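Local structure of uncharacterized peptidase Lmo0363 (Listeria monocytogenes, 3L4E) at residues F6-F11 with I117-G122; V124-N129 with N152-S157; A131-M136 with T158-N163; Y162-F167 with P186-E191. The protein is probably a serine-type peptidase of the S51 family, related to peptidase E, although its substrate has not been characterised. All coordinates share one frame; numbering follows the deposited sequence.

Contact 1 (F6-F11 with I117-G122)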
loop_
_atom_site.group_PDB
_atom_site.type_symbol
_atom_site.label_atom_id
_atom_site.label_comp_id
_atom_site.label_asym_id
_atom_site.label_seq_id
_atom_site.Cartn_x
_atom_site.Cartn_y
_atom_site.Cartn_z
ATOM N N PHE A 6 2.882 5.879 5.126
ATOM C CA PHE A 6 2.440 5.094 6.274
ATOM C C PHE A 6 2.209 3.687 5.752
ATOM O O PHE A 6 1.320 3.484 4.929
ATOM C CB PHE A 6 1.139 5.692 6.816
ATOM C CG PHE A 6 0.559 4.964 7.995
ATOM C CD1 PHE A 6 0.895 5.340 9.293
ATOM C CD2 PHE A 6 -0.338 3.918 7.815
ATOM C CE1 PHE A 6 0.344 4.691 10.391
ATOM C CE2 PHE A 6 -0.891 3.257 8.917
ATOM C CZ PHE A 6 -0.548 3.646 10.199
ATOM N N LEU A 7 3.028 2.729 6.193
ATOM C CA LEU A 7 2.938 1.359 5.686
ATOM C C LEU A 7 2.385 0.424 6.757
ATOM O O LEU A 7 2.754 0.521 7.925
ATOM C CB LEU A 7 4.307 0.868 5.192
ATOM C CG LEU A 7 5.032 1.799 4.217
ATOM C CD1 LEU A 7 6.380 1.202 3.754
ATOM C CD2 LEU A 7 4.138 2.098 3.021
ATOM N N THR A 8 1.507 -0.486 6.356
ATOM C CA THR A 8 0.799 -1.330 7.306
ATOM C C THR A 8 0.497 -2.693 6.677
ATOM O O THR A 8 0.477 -2.815 5.453
ATOM C CB THR A 8 -0.518 -0.623 7.766
ATOM O OG1 THR A 8 -1.278 -1.491 8.615
ATOM C CG2 THR A 8 -1.376 -0.242 6.572
ATOM N N SER A 9 0.273 -3.708 7.510
ATOM C CA SER A 9 -0.215 -5.010 7.046
ATOM C C SER A 9 -1.735 -5.024 6.985
ATOM O O SER A 9 -2.337 -5.794 6.234
ATOM C CB SER A 9 0.225 -6.128 7.995
ATOM O OG SER A 9 1.623 -6.167 8.170
ATOM N N SER A 10 -2.350 -4.176 7.804
ATOM C CA SER A 10 -3.784 -4.233 8.044
ATOM C C SER A 10 -4.226 -2.901 8.621
ATOM O O SER A 10 -4.099 -2.670 9.821
ATOM C CB SER A 10 -4.098 -5.368 9.024
ATOM O OG SER A 10 -5.467 -5.380 9.400
ATOM N N PHE A 11 -4.714 -2.008 7.765
ATOM C CA PHE A 11 -5.000 -0.654 8.213
ATOM C C PHE A 11 -5.984 -0.658 9.383
ATOM O O PHE A 11 -5.824 0.098 10.333
ATOM C CB PHE A 11 -5.492 0.240 7.061
ATOM C CG PHE A 11 -5.690 1.682 7.462
ATOM C CD1 PHE A 11 -4.603 2.532 7.570
ATOM C CD2 PHE A 11 -6.954 2.176 7.761
ATOM C CE1 PHE A 11 -4.759 3.857 7.961
ATOM C CE2 PHE A 11 -7.130 3.503 8.150
ATOM C CZ PHE A 11 -6.030 4.348 8.255
ATOM N N ILE A 117 -0.558 5.968 1.835
ATOM C CA ILE A 117 -0.872 4.916 2.795
ATOM C C ILE A 117 -0.894 3.598 2.037
ATOM O O ILE A 117 -1.680 3.423 1.099
ATOM C CB ILE A 117 -2.238 5.128 3.459
ATOM C CG1 ILE A 117 -2.311 6.501 4.143
ATOM C CG2 ILE A 117 -2.539 3.982 4.442
ATOM C CD1 ILE A 117 -3.743 6.939 4.438
ATOM N N GLY A 118 -0.002 2.687 2.408
ATOM C CA GLY A 118 0.091 1.416 1.709
ATOM C C GLY A 118 -0.184 0.232 2.605
ATOM O O GLY A 118 0.537 0.020 3.585
ATOM N N GLU A 119 -1.216 -0.538 2.265
ATOM C CA GLU A 119 -1.606 -1.705 3.051
ATOM C C GLU A 119 -1.229 -3.001 2.356
ATOM O O GLU A 119 -1.681 -3.261 1.238
ATOM C CB GLU A 119 -3.112 -1.713 3.275
ATOM C CG GLU A 119 -3.605 -2.971 3.974
ATOM C CD GLU A 119 -5.107 -2.987 4.100
ATOM O OE1 GLU A 119 -5.595 -2.790 5.222
ATOM O OE2 GLU A 119 -5.805 -3.170 3.080
ATOM N N SER A 120 -0.419 -3.814 3.032
ATOM C CA SER A 120 0.039 -5.094 2.491
ATOM C C SER A 120 0.595 -4.928 1.075
ATOM O O SER A 120 1.653 -4.332 0.908
ATOM C CB SER A 120 -1.072 -6.140 2.568
ATOM O OG SER A 120 -1.338 -6.460 3.922
ATOM N N ALA A 121 -0.099 -5.441 0.061
ATOM C CA ALA A 121 0.331 -5.227 -1.333
ATOM C C ALA A 121 0.737 -3.764 -1.589
ATOM O O ALA A 121 1.716 -3.486 -2.297
ATOM C CB ALA A 121 -0.768 -5.639 -2.311
ATOM N N GLY A 122 -0.014 -2.828 -1.014
ATOM C CA GLY A 122 0.268 -1.413 -1.209
ATOM C C GLY A 122 1.545 -0.968 -0.516
ATOM O O GLY A 122 2.165 0.023 -0.915
#

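Contact 2 (V124-N129 with N152-S157)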
loop_
_atom_site.group_PDB
_atom_site.type_symbol
_atom_site.label_atom_id
_atom_site.label_comp_id
_atom_site.label_asym_id
_atom_site.label_seq_id
_atom_site.Cartn_x
_atom_site.Cartn_y
_atom_site.Cartn_z
ATOM N N VAL A 124 4.075 -3.406 -0.117
ATOM C CA VAL A 124 5.087 -4.172 -0.827
ATOM C C VAL A 124 5.584 -3.413 -2.067
ATOM O O VAL A 124 6.784 -3.440 -2.372
ATOM C CB VAL A 124 4.578 -5.592 -1.188
ATOM C CG1 VAL A 124 5.572 -6.330 -2.087
ATOM C CG2 VAL A 124 4.314 -6.394 0.076
ATOM N N ILE A 125 4.683 -2.729 -2.781
ATOM C CA ILE A 125 5.116 -2.024 -4.001
ATOM C C ILE A 125 6.017 -0.804 -3.755
ATOM O O ILE A 125 6.548 -0.229 -4.712
ATOM C CB ILE A 125 3.936 -1.622 -4.944
ATOM C CG1 ILE A 125 2.999 -0.629 -4.259
ATOM C CG2 ILE A 125 3.182 -2.845 -5.434
ATOM C CD1 ILE A 125 2.033 0.027 -5.239
ATOM N N THR A 126 6.206 -0.408 -2.496
ATOM C CA THR A 126 7.164 0.663 -2.198
ATOM C C THR A 126 8.614 0.173 -2.273
ATOM O O THR A 126 9.536 0.979 -2.340
ATOM C CB THR A 126 6.942 1.313 -0.813
ATOM O OG1 THR A 126 7.224 0.363 0.223
ATOM C CG2 THR A 126 5.521 1.833 -0.663
ATOM N N SER A 127 8.804 -1.145 -2.266
ATOM C CA SER A 127 10.138 -1.745 -2.330
ATOM C C SER A 127 10.764 -1.623 -3.715
ATOM O O SER A 127 10.100 -1.234 -4.675
ATOM C CB SER A 127 10.057 -3.223 -1.961
ATOM O OG SER A 127 9.439 -3.966 -3.001
ATOM N N PRO A 128 12.053 -1.961 -3.826
ATOM C CA PRO A 128 12.689 -1.933 -5.151
ATOM C C PRO A 128 12.105 -2.958 -6.122
ATOM O O PRO A 128 12.058 -2.695 -7.318
ATOM C CB PRO A 128 14.150 -2.285 -4.842
ATOM C CG PRO A 128 14.335 -1.900 -3.395
ATOM C CD PRO A 128 13.025 -2.212 -2.744
ATOM N N ASN A 129 11.672 -4.110 -5.621
ATOM C CA ASN A 129 11.280 -5.224 -6.486
ATOM C C ASN A 129 10.425 -6.212 -5.698
ATOM O O ASN A 129 10.776 -6.580 -4.575
ATOM C CB ASN A 129 12.536 -5.907 -7.057
ATOM C CG ASN A 129 12.218 -7.151 -7.868
ATOM O OD1 ASN A 129 11.882 -8.196 -7.312
ATOM N ND2 ASN A 129 12.337 -7.048 -9.190
ATOM N N ASN A 152 10.189 1.600 -5.645
ATOM C CA ASN A 152 11.555 1.860 -5.212
ATOM C C ASN A 152 11.629 3.149 -4.393
ATOM O O ASN A 152 12.569 3.934 -4.523
ATOM C CB ASN A 152 12.474 1.945 -6.436
ATOM C CG ASN A 152 13.939 1.862 -6.073
ATOM O OD1 ASN A 152 14.308 1.295 -5.046
ATOM N ND2 ASN A 152 14.788 2.423 -6.923
ATOM N N LEU A 153 10.615 3.368 -3.560
ATOM C CA LEU A 153 10.572 4.534 -2.683
ATOM C C LEU A 153 11.497 4.371 -1.495
ATOM O O LEU A 153 12.023 5.347 -0.974
ATOM C CB LEU A 153 9.149 4.765 -2.171
ATOM C CG LEU A 153 8.189 5.446 -3.136
ATOM C CD1 LEU A 153 6.757 5.070 -2.817
ATOM C CD2 LEU A 153 8.386 6.953 -3.086
ATOM N N VAL A 154 11.668 3.131 -1.052
ATOM C CA VAL A 154 12.547 2.834 0.064
ATOM C C VAL A 154 13.482 1.707 -0.338
ATOM O O VAL A 154 13.176 0.917 -1.231
ATOM C CB VAL A 154 11.769 2.448 1.340
ATOM C CG1 VAL A 154 10.999 3.653 1.887
ATOM C CG2 VAL A 154 10.835 1.281 1.068
ATOM N N ASP A 155 14.628 1.636 0.317
ATOM C CA ASP A 155 15.604 0.619 -0.030
ATOM C C ASP A 155 15.187 -0.732 0.533
ATOM O O ASP A 155 15.676 -1.773 0.100
ATOM C CB ASP A 155 16.993 1.014 0.472
ATOM C CG ASP A 155 17.544 2.242 -0.234
ATOM O OD1 ASP A 155 16.990 2.632 -1.287
ATOM O OD2 ASP A 155 18.540 2.817 0.259
ATOM N N PHE A 156 14.265 -0.719 1.489
ATOM C CA PHE A 156 13.855 -1.960 2.142
ATOM C C PHE A 156 12.607 -2.613 1.541
ATOM O O PHE A 156 11.818 -1.963 0.840
ATOM C CB PHE A 156 13.714 -1.772 3.661
ATOM C CG PHE A 156 12.670 -0.758 4.069
ATOM C CD1 PHE A 156 11.336 -1.121 4.189
ATOM C CD2 PHE A 156 13.030 0.550 4.357
ATOM C CE1 PHE A 156 10.381 -0.199 4.587
ATOM C CE2 PHE A 156 12.074 1.483 4.752
ATOM C CZ PHE A 156 10.747 1.105 4.860
ATOM N N SER A 157 12.447 -3.905 1.826
ATOM C CA SER A 157 11.353 -4.709 1.284
ATOM C C SER A 157 10.368 -5.120 2.375
ATOM O O SER A 157 10.597 -6.086 3.110
ATOM C CB SER A 157 11.905 -5.954 0.584
ATOM O OG SER A 157 12.785 -5.596 -0.464
HETATM O O HOH W 1 9.080 -1.637 1.160
HETATM O O HOH W 2 12.658 -5.803 -3.087
#

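Contact 3 (A131-M136 with T158-N163)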
loop_
_atom_site.group_PDB
_atom_site.type_symbol
_atom_site.label_atom_id
_atom_site.label_comp_id
_atom_site.label_asym_id
_atom_site.label_seq_id
_atom_site.Cartn_x
_atom_site.Cartn_y
_atom_site.Cartn_z
ATOM N N ALA A 131 9.523 -9.401 -6.299
ATOM C CA ALA A 131 9.684 -10.833 -6.510
ATOM C C ALA A 131 9.552 -11.620 -5.207
ATOM O O ALA A 131 8.991 -12.715 -5.192
ATOM C CB ALA A 131 11.018 -11.138 -7.198
ATOM N N TYR A 132 10.047 -11.047 -4.113
ATOM C CA TYR A 132 10.071 -11.738 -2.826
ATOM C C TYR A 132 8.684 -12.096 -2.289
ATOM O O TYR A 132 8.563 -12.935 -1.391
ATOM C CB TYR A 132 10.835 -10.913 -1.785
ATOM C CG TYR A 132 10.131 -9.636 -1.339
ATOM C CD1 TYR A 132 9.391 -9.596 -0.163
ATOM C CD2 TYR A 132 10.222 -8.470 -2.090
ATOM C CE1 TYR A 132 8.757 -8.431 0.251
ATOM C CE2 TYR A 132 9.596 -7.305 -1.692
ATOM C CZ TYR A 132 8.864 -7.287 -0.518
ATOM O OH TYR A 132 8.251 -6.117 -0.124
ATOM N N ILE A 133 7.642 -11.465 -2.827
ATOM C CA ILE A 133 6.293 -11.685 -2.313
ATOM C C ILE A 133 5.544 -12.799 -3.060
ATOM O O ILE A 133 4.395 -13.101 -2.739
ATOM C CB ILE A 133 5.465 -10.358 -2.292
ATOM C CG1 ILE A 133 4.491 -10.326 -1.107
ATOM C CG2 ILE A 133 4.738 -10.129 -3.608
ATOM C CD1 ILE A 133 5.173 -10.299 0.242
ATOM N N GLN A 134 6.203 -13.431 -4.031
ATOM C CA GLN A 134 5.529 -14.398 -4.902
ATOM C C GLN A 134 4.997 -15.668 -4.225
ATOM O O GLN A 134 4.135 -16.346 -4.787
ATOM C CB GLN A 134 6.412 -14.775 -6.097
ATOM C CG GLN A 134 7.699 -15.482 -5.733
ATOM C CD GLN A 134 8.637 -15.574 -6.912
ATOM O OE1 GLN A 134 9.719 -14.987 -6.904
ATOM N NE2 GLN A 134 8.220 -16.298 -7.946
ATOM N N THR A 135 5.505 -16.006 -3.044
ATOM C CA THR A 135 4.949 -17.146 -2.315
ATOM C C THR A 135 3.701 -16.759 -1.513
ATOM O O THR A 135 2.982 -17.629 -1.017
ATOM C CB THR A 135 5.988 -17.853 -1.393
ATOM O OG1 THR A 135 6.568 -16.898 -0.496
ATOM C CG2 THR A 135 7.091 -18.509 -2.216
HETATM N N MSE A 136 3.432 -15.466 -1.383
HETATM C CA MSE A 136 2.195 -15.052 -0.736
HETATM C C MSE A 136 1.134 -14.725 -1.773
HETATM O O MSE A 136 -0.026 -15.120 -1.642
HETATM C CB MSE A 136 2.410 -13.846 0.177
HETATM C CG MSE A 136 1.098 -13.290 0.738
HETATM SE SE MSE A 136 1.307 -11.763 1.921
HETATM C CE MSE A 136 2.336 -12.657 3.326
ATOM N N THR A 158 9.264 -4.389 2.468
ATOM C CA THR A 158 8.297 -4.606 3.535
ATOM C C THR A 158 7.639 -5.970 3.403
ATOM O O THR A 158 7.176 -6.346 2.326
ATOM C CB THR A 158 7.231 -3.505 3.546
ATOM O OG1 THR A 158 7.875 -2.228 3.645
ATOM C CG2 THR A 158 6.269 -3.687 4.711
ATOM N N LEU A 159 7.610 -6.708 4.506
ATOM C CA LEU A 159 7.018 -8.042 4.531
ATOM C C LEU A 159 5.842 -8.050 5.500
ATOM O O LEU A 159 6.031 -8.117 6.709
ATOM C CB LEU A 159 8.062 -9.076 4.940
ATOM C CG LEU A 159 7.598 -10.529 4.953
ATOM C CD1 LEU A 159 7.092 -10.948 3.579
ATOM C CD2 LEU A 159 8.742 -11.420 5.398
ATOM N N PRO A 160 4.615 -7.968 4.968
ATOM C CA PRO A 160 3.455 -7.804 5.853
ATOM C C PRO A 160 2.959 -9.123 6.430
ATOM O O PRO A 160 3.311 -10.208 5.942
ATOM C CB PRO A 160 2.399 -7.199 4.925
ATOM C CG PRO A 160 2.733 -7.772 3.583
ATOM C CD PRO A 160 4.242 -7.926 3.542
ATOM N N HIS A 161 2.142 -9.008 7.474
ATOM C CA HIS A 161 1.628 -10.153 8.219
ATOM C C HIS A 161 2.757 -11.001 8.819
ATOM O O HIS A 161 2.598 -12.208 8.963
ATOM C CB HIS A 161 0.724 -11.038 7.344
ATOM C CG HIS A 161 -0.267 -10.283 6.507
ATOM N ND1 HIS A 161 -1.252 -9.484 7.051
ATOM C CD2 HIS A 161 -0.443 -10.230 5.165
ATOM C CE1 HIS A 161 -1.982 -8.962 6.080
ATOM N NE2 HIS A 161 -1.512 -9.398 4.924
ATOM N N TYR A 162 3.885 -10.380 9.169
ATOM C CA TYR A 162 5.062 -11.145 9.614
ATOM C C TYR A 162 4.795 -11.986 10.855
ATOM O O TYR A 162 4.341 -11.476 11.881
ATOM C CB TYR A 162 6.286 -10.251 9.852
ATOM C CG TYR A 162 7.506 -11.041 10.300
ATOM C CD1 TYR A 162 8.244 -11.790 9.390
ATOM C CD2 TYR A 162 7.909 -11.051 11.631
ATOM C CE1 TYR A 162 9.352 -12.519 9.793
ATOM C CE2 TYR A 162 9.020 -11.777 12.043
ATOM C CZ TYR A 162 9.739 -12.507 11.121
ATOM O OH TYR A 162 10.841 -13.237 11.522
ATOM N N ASN A 163 5.103 -13.275 10.749
ATOM C CA ASN A 163 4.877 -14.230 11.833
ATOM C C ASN A 163 3.437 -14.176 12.339
ATOM O O ASN A 163 3.152 -14.530 13.485
ATOM C CB ASN A 163 5.866 -14.005 12.978
ATOM C CG ASN A 163 6.111 -15.262 13.789
ATOM O OD1 ASN A 163 6.000 -16.376 13.276
ATOM N ND2 ASN A 163 6.450 -15.088 15.062
#

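Contact 4 (Y162-F167 with P186-E191). With SO4 (sulfate ion), chain B.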
loop_
_atom_site.group_PDB
_atom_site.type_symbol
_atom_site.label_atom_id
_atom_site.label_comp_id
_atom_site.label_asym_id
_atom_site.label_seq_id
_atom_site.Cartn_x
_atom_site.Cartn_y
_atom_site.Cartn_z
ATOM N N TYR A 162 3.885 -10.380 9.169
ATOM C CA TYR A 162 5.062 -11.145 9.614
ATOM C C TYR A 162 4.795 -11.986 10.855
ATOM O O TYR A 162 4.341 -11.476 11.881
ATOM C CB TYR A 162 6.286 -10.251 9.852
ATOM C CG TYR A 162 7.506 -11.041 10.300
ATOM C CD1 TYR A 162 8.244 -11.790 9.390
ATOM C CD2 TYR A 162 7.909 -11.051 11.631
ATOM C CE1 TYR A 162 9.352 -12.519 9.793
ATOM C CE2 TYR A 162 9.020 -11.777 12.043
ATOM C CZ TYR A 162 9.739 -12.507 11.121
ATOM O OH TYR A 162 10.841 -13.237 11.522
ATOM N N ASN A 163 5.103 -13.275 10.749
ATOM C CA ASN A 163 4.877 -14.230 11.833
ATOM C C ASN A 163 3.437 -14.176 12.339
ATOM O O ASN A 163 3.152 -14.530 13.485
ATOM C CB ASN A 163 5.866 -14.005 12.978
ATOM C CG ASN A 163 6.111 -15.262 13.789
ATOM O OD1 ASN A 163 6.000 -16.376 13.276
ATOM N ND2 ASN A 163 6.450 -15.088 15.062
ATOM N N ASN A 164 2.541 -13.715 11.470
ATOM C CA ASN A 164 1.105 -13.703 11.738
ATOM C C ASN A 164 0.398 -14.796 10.956
ATOM O O ASN A 164 0.470 -14.832 9.730
ATOM C CB ASN A 164 0.481 -12.368 11.316
ATOM C CG ASN A 164 0.766 -11.244 12.287
ATOM O OD1 ASN A 164 1.435 -10.271 11.939
ATOM N ND2 ASN A 164 0.242 -11.357 13.503
ATOM N N THR A 165 -0.292 -15.683 11.662
ATOM C CA THR A 165 -1.166 -16.652 11.012
ATOM C C THR A 165 -2.133 -15.874 10.123
ATOM O O THR A 165 -2.556 -14.780 10.493
ATOM C CB THR A 165 -1.953 -17.458 12.069
ATOM O OG1 THR A 165 -1.038 -18.030 13.016
ATOM C CG2 THR A 165 -2.768 -18.568 11.425
ATOM N N PRO A 166 -2.480 -16.416 8.939
ATOM C CA PRO A 166 -2.049 -17.673 8.316
ATOM C C PRO A 166 -0.854 -17.504 7.386
ATOM O O PRO A 166 -0.784 -18.185 6.360
ATOM C CB PRO A 166 -3.265 -18.079 7.468
ATOM C CG PRO A 166 -4.324 -17.022 7.715
ATOM C CD PRO A 166 -3.597 -15.822 8.191
ATOM N N PHE A 167 0.069 -16.615 7.731
ATOM C CA PHE A 167 1.240 -16.375 6.901
ATOM C C PHE A 167 2.521 -16.677 7.664
ATOM O O PHE A 167 3.582 -16.144 7.342
ATOM C CB PHE A 167 1.261 -14.922 6.417
ATOM C CG PHE A 167 0.035 -14.523 5.650
ATOM C CD1 PHE A 167 -0.119 -14.892 4.323
ATOM C CD2 PHE A 167 -0.964 -13.774 6.253
ATOM C CE1 PHE A 167 -1.249 -14.528 3.614
ATOM C CE2 PHE A 167 -2.095 -13.410 5.551
ATOM C CZ PHE A 167 -2.237 -13.785 4.228
ATOM N N PRO A 186 10.454 -6.658 8.139
ATOM C CA PRO A 186 9.245 -7.351 8.611
ATOM C C PRO A 186 8.304 -6.465 9.435
ATOM O O PRO A 186 8.778 -5.720 10.284
ATOM C CB PRO A 186 9.812 -8.456 9.516
ATOM C CG PRO A 186 11.254 -8.558 9.170
ATOM C CD PRO A 186 11.677 -7.195 8.761
ATOM N N ILE A 187 6.996 -6.543 9.182
ATOM C CA ILE A 187 5.996 -5.921 10.061
ATOM C C ILE A 187 4.790 -6.834 10.262
ATOM O O ILE A 187 4.288 -7.445 9.317
ATOM C CB ILE A 187 5.518 -4.524 9.572
ATOM C CG1 ILE A 187 4.987 -4.580 8.132
ATOM C CG2 ILE A 187 6.626 -3.487 9.732
ATOM C CD1 ILE A 187 4.225 -3.327 7.693
ATOM N N SER A 188 4.341 -6.934 11.506
ATOM C CA SER A 188 3.186 -7.748 11.858
ATOM C C SER A 188 1.878 -6.993 11.620
ATOM O O SER A 188 1.885 -5.832 11.208
ATOM C CB SER A 188 3.273 -8.167 13.324
ATOM O OG SER A 188 3.226 -7.030 14.176
ATOM N N ASN A 189 0.754 -7.654 11.884
ATOM C CA ASN A 189 -0.556 -7.032 11.683
ATOM C C ASN A 189 -0.799 -5.780 12.528
ATOM O O ASN A 189 -1.550 -4.889 12.128
ATOM C CB ASN A 189 -1.682 -8.036 11.917
ATOM C CG ASN A 189 -1.802 -9.047 10.802
ATOM O OD1 ASN A 189 -2.268 -10.170 11.016
ATOM N ND2 ASN A 189 -1.374 -8.665 9.604
ATOM N N HIS A 190 -0.165 -5.704 13.691
ATOM C CA HIS A 190 -0.373 -4.541 14.553
ATOM C C HIS A 190 0.817 -3.587 14.585
ATOM O O HIS A 190 0.947 -2.771 15.495
ATOM C CB HIS A 190 -0.802 -4.977 15.951
ATOM C CG HIS A 190 -2.138 -5.648 15.972
ATOM N ND1 HIS A 190 -2.303 -6.987 15.697
ATOM C CD2 HIS A 190 -3.378 -5.155 16.201
ATOM C CE1 HIS A 190 -3.585 -7.297 15.777
ATOM N NE2 HIS A 190 -4.258 -6.204 16.087
ATOM N N GLU A 191 1.669 -3.683 13.567
ATOM C CA GLU A 191 2.774 -2.744 13.382
ATOM C C GLU A 191 2.528 -1.853 12.170
ATOM O O GLU A 191 1.892 -2.261 11.199
ATOM C CB GLU A 191 4.106 -3.490 13.188
ATOM C CG GLU A 191 4.775 -3.974 14.481
ATOM C CD GLU A 191 6.043 -4.786 14.217
ATOM O OE1 GLU A 191 6.081 -5.502 13.194
ATOM O OE2 GLU A 191 6.990 -4.716 15.033
HETATM S S SO4 B . 0.923 -8.632 16.211
HETATM O O1 SO4 B . -0.124 -8.529 15.197
HETATM O O2 SO4 B . 0.309 -8.688 17.538
HETATM O O3 SO4 B . 1.729 -9.823 15.975
HETATM O O4 SO4 B . 1.781 -7.452 16.138
HETATM O O HOH W 3 -2.589 -12.267 8.747
#

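Contact 1 (F6-F11 with I117-G122)
Phe-6, Leu-7 and Thr-8 run parallel to Ile-117, Gly-118 and Glu-119 as neighbouring strands with axes 4.8 Å apart, laced together by hydrogen bonds from Gly-118 N to Phe-6 O, from Thr-8 N to Gly-118 O and from Ser-120 N to Thr-8 O. At Ser-120, a charge-relay residue by similarity, the second strand breaks sharply into helix 121-124. This strand-turn-helix is consistent with the nucleophile elbow of serine hydrolases: Ser-120 has the strained backbone (phi 50°, psi -110°), with Gly-118 and Gly-122 flanking it.

On the sheet face shared by Phe-6, Thr-8, Ile-117 and Glu-119, the CG2 branch of Ile-117 meets two rings, lying 4.0 Å from both Phe-6 CD2 and Phe-11 CD1. Thr-8 CG2 rests on Gly-118 O and Glu-119 CA, while Thr-8 OG1 accepts from Ser-10 N in an ST turn that carries the chain on to Phe-11. There the extended side chain of Glu-119 (chi1 174°) reaches along the strand end, and OE1 takes Phe-11 N at 2.8 Å on its anti lone pair. Glu-119 OE2 is held in turn by Gly-87 N, so this buried carboxylate is fixed at both oxygens. In the conformer described, Ser-120 OG also donates to Ser-9 O, tilted from the carbonyl plane, a bond left uncertain by the second modelled conformer.

Contact 2 (V124-N129 with N152-S157)
Thr-126 O is gripped by two consecutive amides of the facing loop, Leu-153 N at 2.9 Å and Val-154 N at 3.3 Å. They come from opposite faces of the carbonyl plane, and the longer bond is the straighter, with an N-H...O angle of 164° against 131°. One residue on, Ser-127 O receives Asn-152 N at 3.0 Å, from well above its carbonyl plane rather than on a lone pair.

Around the ring of Pro-128 the contacts change atom by atom. CB lies 3.6 Å from Asn-152 OD1, whose side chain crosses the ring at about a right angle; CG touches both that oxygen and Val-154 O; CD presses on Val-154 O at 3.5 Å and passes near Phe-156 O. The ring thus fits into the bend of segment 152-157, against its carbonyl oxygens.

The side chain of Thr-126 forks. Its CG2 meets Leu-153 CD1, while OG1, set between the backbone N and the carbonyl carbon (chi1 67°), touches Val-154 CG2 and bonds to Ala-123 O. A water donates to Thr-126 OG1 and to Phe-156 O, bridging the loops. The same Val-154 CG2 sits over the centre of the Phe-156 ring.

Ser-127 CB packs on Ser-157, whereas Ser-127 OG turns back to add a second bond to Val-124 O. The first, from Ser-127 N, closes a type I beta turn from Val-124 to Ser-127, here the turn by which the chain leaves helix 121-124.

Contact 3 (A131-M136 with T158-N163)
Tyr-132 OH donates to Thr-158 O at 2.7 Å, a bond in which the acceptor lies in the plane of the phenol, at its edge, while the hydroxyl oxygen stands 33° out of the carbonyl plane. The first torsion of Tyr-132 (chi1 70°) swings the ring across to the strand and leaves CE1 against the same carbonyl oxygen, 3.3 Å from Thr-158 O. CE1 also comes near Leu-159 CD1.

The apolar part of the contact centres on Ile-133 CD1. It approaches Leu-159 CD1 to 3.9 Å, the two side chains passing at a slant, and reaches end-on to Pro-160 CD at 4.2 Å. Between them these residues join a short 3-10 segment in the loop that follows helix 121-124 to the short strand 157-159, which pairs in parallel with strand 184-186 and leads through Pro-160 to His-161, a charge-relay residue by similarity.

His-161 leaves the strand with a left-handed backbone (phi 59°), and its ring is boxed in. Pro-160 CB lies over one face, offset toward the rim, and Phe-167 stacks on the other. His-161 ND1 is hydrogen-bonded to Asn-189 ND2, while the backbone N is held by Ser-9 OG. At the ring edge comes Met-136, modelled as selenomethionine in two conformers. In the one described, and less certainly for the residue as a whole, an extended chain bent only at its last torsion brings SE into the ring plane, 4.0 Å from His-161 CD2, and lays CE beside Pro-160 O.

Contact 4 (Y162-F167 with P186-E191)
A sulfate pocket beside the probable active site is framed by Asn-164 on one loop and by Ser-188, Asn-189 and His-190 on the other. The carboxamide of Asn-164 works at both ends: OD1 accepts Asn-189 N at 2.7 Å, the donor standing well above the amide plane, and ND2 donates to sulfate O3 at 3.3 Å. With chi1 at -76° the Asn-164 amide stacks on that of Asn-189, their planes 10° apart and the side chains running in opposite directions. Asn-189 ND2 is hydrogen-bonded to His-161 ND1. His-190 ND1 gives sulfate O1 a straight bond of 2.7 Å in the plane of its ring. Arg-204 adds a further bond, while Ser-188 OG lies too close to sulfate O4 for a firm reading.

Nearer the start of segment 162-167, Tyr-162 N bonds to Ile-187 O at 3.0 Å. Pro-186 CB lies over one face of the Tyr-162 ring in a CH-pi contact, 3.7 Å from the centroid. A water bridges Thr-165 O and Asn-189 OD1.

Ser-188 N is tied to Glu-191 OE1 at 2.8 Å, bracing the type I turn they span. The sulfate probably came from the crystallisation liquor; its side-chain donors form a small anion-binding site.

In the fold
Contacts 1, 3 and 4 converge on the probable active site. Contact 1 supplies Ser-120 and contact 3 His-161, with Ser-120 OG 3.1 Å from His-161 NE2 in the conformer described. Behind the histidine, contact 4 places Asn-189 ND2 2.7 Å from His-161 ND1, consistent with a second-shell role in orienting the ring. Ser-9 of contact 1 ties the three together, its OG 3.0 Å from His-161 N and near Ser-188 O. Contact 2 stands back from this centre: it touches contact 1 through Thr-126 and Leu-7 and contact 3 through Val-124 and Tyr-132, but its centre is about 18 Å from that of contact 4. Contacts 3 and 4 run together through Tyr-162 and Asn-163.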